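NAD(P)H-flavin oxidoreductase (Agrobacterium tumefaciens str. C58, PDB 2FRE) binds flavin mononucleotide and, as a member of the nitroreductase family, probably uses NAD(P)H to reduce flavins or other acceptors through that cofactor. Local coordinates at residues S4-P12 / V179-A187. Numbering follows the deposited sequence.
Sequences SNNRQSEYP and VPSKRVPLA. With FMN (flavin mononucleotide), chain C.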
loop_
_atom_site.group_PDB
_atom_site.type_symbol
_atom_site.label_atom_id
_atom_site.label_comp_id
_atom_site.label_asym_id
_atom_site.label_seq_id
_atom_site.Cartn_x
_atom_site.Cartn_y
_atom_site.Cartn_z
ATOM N N SER A 4 -4.915 -21.089 -3.781
ATOM C CA SER A 4 -5.907 -20.555 -2.843
ATOM C C SER A 4 -6.779 -19.514 -3.527
ATOM O O SER A 4 -6.299 -18.744 -4.349
ATOM C CB SER A 4 -5.203 -19.945 -1.621
ATOM O OG SER A 4 -6.067 -19.945 -0.498
ATOM N N ASN A 5 -8.073 -19.510 -3.196
ATOM C CA ASN A 5 -9.016 -18.512 -3.716
ATOM C C ASN A 5 -9.042 -18.410 -5.245
ATOM O O ASN A 5 -9.016 -17.311 -5.799
ATOM C CB ASN A 5 -8.744 -17.145 -3.102
ATOM C CG ASN A 5 -9.919 -16.197 -3.270
ATOM O OD1 ASN A 5 -11.077 -16.632 -3.338
ATOM N ND2 ASN A 5 -9.631 -14.901 -3.370
ATOM N N ASN A 6 -9.094 -19.568 -5.901
ATOM C CA ASN A 6 -9.120 -19.690 -7.369
ATOM C C ASN A 6 -7.915 -18.995 -7.993
ATOM O O ASN A 6 -7.979 -18.527 -9.122
ATOM C CB ASN A 6 -10.444 -19.137 -7.941
ATOM C CG ASN A 6 -10.910 -19.849 -9.234
ATOM O OD1 ASN A 6 -10.121 -20.402 -10.019
ATOM N ND2 ASN A 6 -12.209 -19.856 -9.427
ATOM N N ARG A 7 -6.817 -18.935 -7.249
ATOM C CA ARG A 7 -5.588 -18.312 -7.719
ATOM C C ARG A 7 -4.392 -19.198 -7.414
ATOM O O ARG A 7 -4.369 -19.920 -6.425
ATOM C CB ARG A 7 -5.359 -16.950 -7.052
ATOM C CG ARG A 7 -6.365 -15.902 -7.391
ATOM C CD ARG A 7 -6.317 -14.749 -6.372
ATOM N NE ARG A 7 -6.926 -13.535 -6.915
ATOM C CZ ARG A 7 -7.080 -12.388 -6.248
ATOM N NH1 ARG A 7 -6.738 -12.278 -4.970
ATOM N NH2 ARG A 7 -7.586 -11.335 -6.865
ATOM N N GLN A 8 -3.385 -19.100 -8.266
ATOM C CA GLN A 8 -2.179 -19.856 -8.114
ATOM C C GLN A 8 -1.015 -18.891 -8.216
ATOM O O GLN A 8 -0.920 -18.105 -9.153
ATOM C CB GLN A 8 -2.051 -20.918 -9.200
ATOM C CG GLN A 8 -0.840 -21.805 -8.982
ATOM C CD GLN A 8 -0.684 -22.902 -10.024
ATOM O OE1 GLN A 8 0.089 -22.765 -10.982
ATOM N NE2 GLN A 8 -1.360 -24.000 -9.814
ATOM N N SER A 9 -0.133 -18.953 -7.252
ATOM C CA SER A 9 1.006 -18.061 -7.250
ATOM C C SER A 9 2.149 -18.877 -7.800
ATOM O O SER A 9 2.115 -20.111 -7.742
ATOM C CB SER A 9 1.329 -17.645 -5.837
ATOM O OG SER A 9 1.793 -18.790 -5.136
ATOM N N GLU A 10 3.163 -18.208 -8.320
ATOM C CA GLU A 10 4.342 -18.906 -8.839
ATOM C C GLU A 10 5.303 -19.343 -7.708
ATOM O O GLU A 10 6.073 -20.290 -7.877
ATOM C CB GLU A 10 5.053 -18.017 -9.839
ATOM C CG GLU A 10 4.178 -17.628 -11.024
ATOM C CD GLU A 10 4.740 -16.453 -11.797
ATOM O OE1 GLU A 10 4.170 -15.339 -11.688
ATOM O OE2 GLU A 10 5.768 -16.660 -12.482
ATOM N N TYR A 11 5.226 -18.656 -6.568
ATOM C CA TYR A 11 6.096 -18.886 -5.388
ATOM C C TYR A 11 5.248 -19.088 -4.129
ATOM O O TYR A 11 4.063 -18.734 -4.137
ATOM C CB TYR A 11 7.036 -17.695 -5.244
ATOM C CG TYR A 11 7.896 -17.586 -6.469
ATOM C CD1 TYR A 11 9.048 -18.345 -6.592
ATOM C CD2 TYR A 11 7.506 -16.811 -7.549
ATOM C CE1 TYR A 11 9.812 -18.291 -7.731
ATOM C CE2 TYR A 11 8.277 -16.742 -8.688
ATOM C CZ TYR A 11 9.413 -17.485 -8.779
ATOM O OH TYR A 11 10.168 -17.430 -9.933
ATOM N N PRO A 12 5.820 -19.670 -3.047
ATOM C CA PRO A 12 5.006 -19.991 -1.853
ATOM C C PRO A 12 4.597 -18.769 -1.000
ATOM O O PRO A 12 4.953 -18.667 0.179
ATOM C CB PRO A 12 5.932 -20.894 -1.053
ATOM C CG PRO A 12 7.303 -20.382 -1.398
ATOM C CD PRO A 12 7.229 -20.070 -2.856
ATOM N N VAL A 179 -15.372 -12.988 -9.605
ATOM C CA VAL A 179 -14.392 -14.073 -9.593
ATOM C C VAL A 179 -13.030 -13.434 -9.351
ATOM O O VAL A 179 -12.766 -12.342 -9.868
ATOM C CB VAL A 179 -14.437 -14.909 -10.900
ATOM C CG1 VAL A 179 -14.057 -14.076 -12.097
ATOM C CG2 VAL A 179 -13.517 -16.108 -10.810
ATOM N N PRO A 180 -12.185 -14.048 -8.499
ATOM C CA PRO A 180 -10.941 -13.346 -8.198
ATOM C C PRO A 180 -10.076 -13.139 -9.447
ATOM O O PRO A 180 -9.865 -14.067 -10.249
ATOM C CB PRO A 180 -10.270 -14.248 -7.147
ATOM C CG PRO A 180 -11.447 -14.974 -6.537
ATOM C CD PRO A 180 -12.297 -15.288 -7.718
ATOM N N SER A 181 -9.613 -11.902 -9.607
ATOM C CA SER A 181 -8.774 -11.526 -10.718
ATOM C C SER A 181 -7.429 -12.240 -10.689
ATOM O O SER A 181 -6.966 -12.727 -9.639
ATOM C CB SER A 181 -8.545 -10.011 -10.685
ATOM O OG SER A 181 -8.018 -9.640 -9.424
ATOM N N LYS A 182 -6.800 -12.268 -11.854
ATOM C CA LYS A 182 -5.448 -12.802 -12.017
ATOM C C LYS A 182 -4.397 -11.682 -12.110
ATOM O O LYS A 182 -4.721 -10.481 -12.050
ATOM C CB LYS A 182 -5.379 -13.668 -13.293
ATOM C CG LYS A 182 -6.432 -14.732 -13.395
ATOM C CD LYS A 182 -6.406 -15.760 -12.266
ATOM C CE LYS A 182 -7.279 -16.982 -12.640
ATOM N NZ LYS A 182 -7.223 -18.190 -11.726
ATOM N N ARG A 183 -3.135 -12.083 -12.240
ATOM C CA ARG A 183 -2.015 -11.123 -12.382
ATOM C C ARG A 183 -1.119 -11.568 -13.505
ATOM O O ARG A 183 -1.169 -12.730 -13.930
ATOM C CB ARG A 183 -1.203 -11.040 -11.089
ATOM C CG ARG A 183 -1.955 -10.500 -9.912
ATOM C CD ARG A 183 -2.349 -9.031 -10.023
ATOM N NE ARG A 183 -3.018 -8.644 -8.782
ATOM C CZ ARG A 183 -4.298 -8.882 -8.495
ATOM N NH1 ARG A 183 -5.121 -9.405 -9.380
ATOM N NH2 ARG A 183 -4.777 -8.529 -7.327
ATOM N N VAL A 184 -0.306 -10.643 -14.005
ATOM C CA VAL A 184 0.719 -10.981 -14.975
ATOM C C VAL A 184 1.774 -11.844 -14.283
ATOM O O VAL A 184 1.889 -11.807 -13.050
ATOM C CB VAL A 184 1.373 -9.709 -15.590
ATOM C CG1 VAL A 184 0.311 -8.826 -16.211
ATOM C CG2 VAL A 184 2.186 -8.935 -14.561
ATOM N N PRO A 185 2.538 -12.626 -15.060
ATOM C CA PRO A 185 3.698 -13.334 -14.502
ATOM C C PRO A 185 4.640 -12.399 -13.719
ATOM O O PRO A 185 4.862 -11.254 -14.127
ATOM C CB PRO A 185 4.397 -13.886 -15.753
ATOM C CG PRO A 185 3.337 -14.061 -16.717
ATOM C CD PRO A 185 2.376 -12.924 -16.493
ATOM N N LEU A 186 5.154 -12.883 -12.585
ATOM C CA LEU A 186 6.087 -12.124 -11.762
ATOM C C LEU A 186 7.221 -11.554 -12.610
ATOM O O LEU A 186 7.579 -10.412 -12.462
ATOM C CB LEU A 186 6.646 -12.982 -10.616
ATOM C CG LEU A 186 7.605 -12.244 -9.664
ATOM C CD1 LEU A 186 6.981 -10.959 -9.145
ATOM C CD2 LEU A 186 8.045 -13.133 -8.507
ATOM N N ALA A 187 7.752 -12.351 -13.533
ATOM C CA ALA A 187 8.849 -11.897 -14.381
ATOM C C ALA A 187 8.511 -10.691 -15.263
ATOM O O ALA A 187 9.416 -9.995 -15.705
ATOM C CB ALA A 187 9.363 -13.037 -15.225
HETATM N N1 FMN C . -13.456 -1.662 -8.883
HETATM C C2 FMN C . -14.681 -1.216 -9.378
HETATM O O2 FMN C . -15.585 -2.026 -9.610
HETATM N N3 FMN C . -14.890 0.128 -9.637
HETATM C C4 FMN C . -13.920 1.064 -9.399
HETATM O O4 FMN C . -14.219 2.274 -9.428
HETATM C C4A FMN C . -12.682 0.609 -8.895
HETATM N N5 FMN C . -11.667 1.515 -8.641
HETATM C C5A FMN C . -10.486 1.064 -8.075
HETATM C C6 FMN C . -9.490 1.982 -7.790
HETATM C C7 FMN C . -8.302 1.573 -7.219
HETATM C C7M FMN C . -7.538 2.645 -6.492
HETATM C C8 FMN C . -8.076 0.221 -6.942
HETATM C C8M FMN C . -7.099 -0.181 -5.862
HETATM C C9 FMN C . -9.068 -0.708 -7.227
HETATM C C9A FMN C . -10.273 -0.286 -7.819
HETATM N N10 FMN C . -11.257 -1.204 -8.121
HETATM C C10 FMN C . -12.464 -0.750 -8.638
HETATM C "C1'" FMN C . -11.032 -2.686 -7.948
HETATM C "C2'" FMN C . -9.912 -3.272 -8.805
HETATM O "O2'" FMN C . -10.332 -3.522 -10.142
HETATM C "C3'" FMN C . -9.373 -4.541 -8.150
HETATM O "O3'" FMN C . -8.769 -4.216 -6.904
HETATM C "C4'" FMN C . -8.396 -5.263 -9.071
HETATM O "O4'" FMN C . -9.066 -5.743 -10.225
HETATM C "C5'" FMN C . -7.676 -6.426 -8.398
HETATM O "O5'" FMN C . -8.601 -7.404 -7.947
HETATM P P FMN C . -8.640 -7.866 -6.407
HETATM O O1P FMN C . -7.362 -8.651 -6.164
HETATM O O2P FMN C . -8.650 -6.639 -5.510
HETATM O O3P FMN C . -9.890 -8.687 -6.236
HETATM O O HOH W 1 -9.912 -16.768 -10.284
HETATM O O HOH W 2 7.431 -15.145 -13.604
#
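The CA atoms of R7 and K182 lie 7.0 Å apart where, after the type I' beta turn from S4 to R7 that closes the N-terminal hairpin, segment 4-12 runs in the same direction as the irregular segment 179-187. No backbone-to-backbone bonds join them; side chains and two waters make the link. R7, its chain extended from CG to NE (chi2 162°), is long enough to pass P180, whose ring, lacking a polar group, lays CB over one guanidinium face, and to send NE to S181 O (2.8 Å) while NH2 bonds to FMN O1P (2.8 Å). R183 NH2 reaches the same O1P, and the negative phosphate probably accounts for the two guanidinium groups lying close together. S181, small and polar, donates OG to FMN O5' (2.7 Å) and accepts R183 NH1 nearly in the guanidinium plane. On the outer side K182 bends at chi2 (-60°), folding its flexible chain back until NZ meets N6 O at 2.7 Å; a water joins that carbonyl to P180 O. Farther along, E10's carboxylate serves two donors: OE1 takes L186 N on its syn lone pair, nearly straight (171°), and OE2 a water bound to A187 N. Y11's broad ring offers CE2 to CD2 of branched L186 (3.6 Å). S22, R24 and R20 complete the hold on FMN, and W45 of the second subunit packs on R7. The bonds to O1P and O5' mark the phosphate end of the interfacial FMN site characteristic of dimeric nitroreductases.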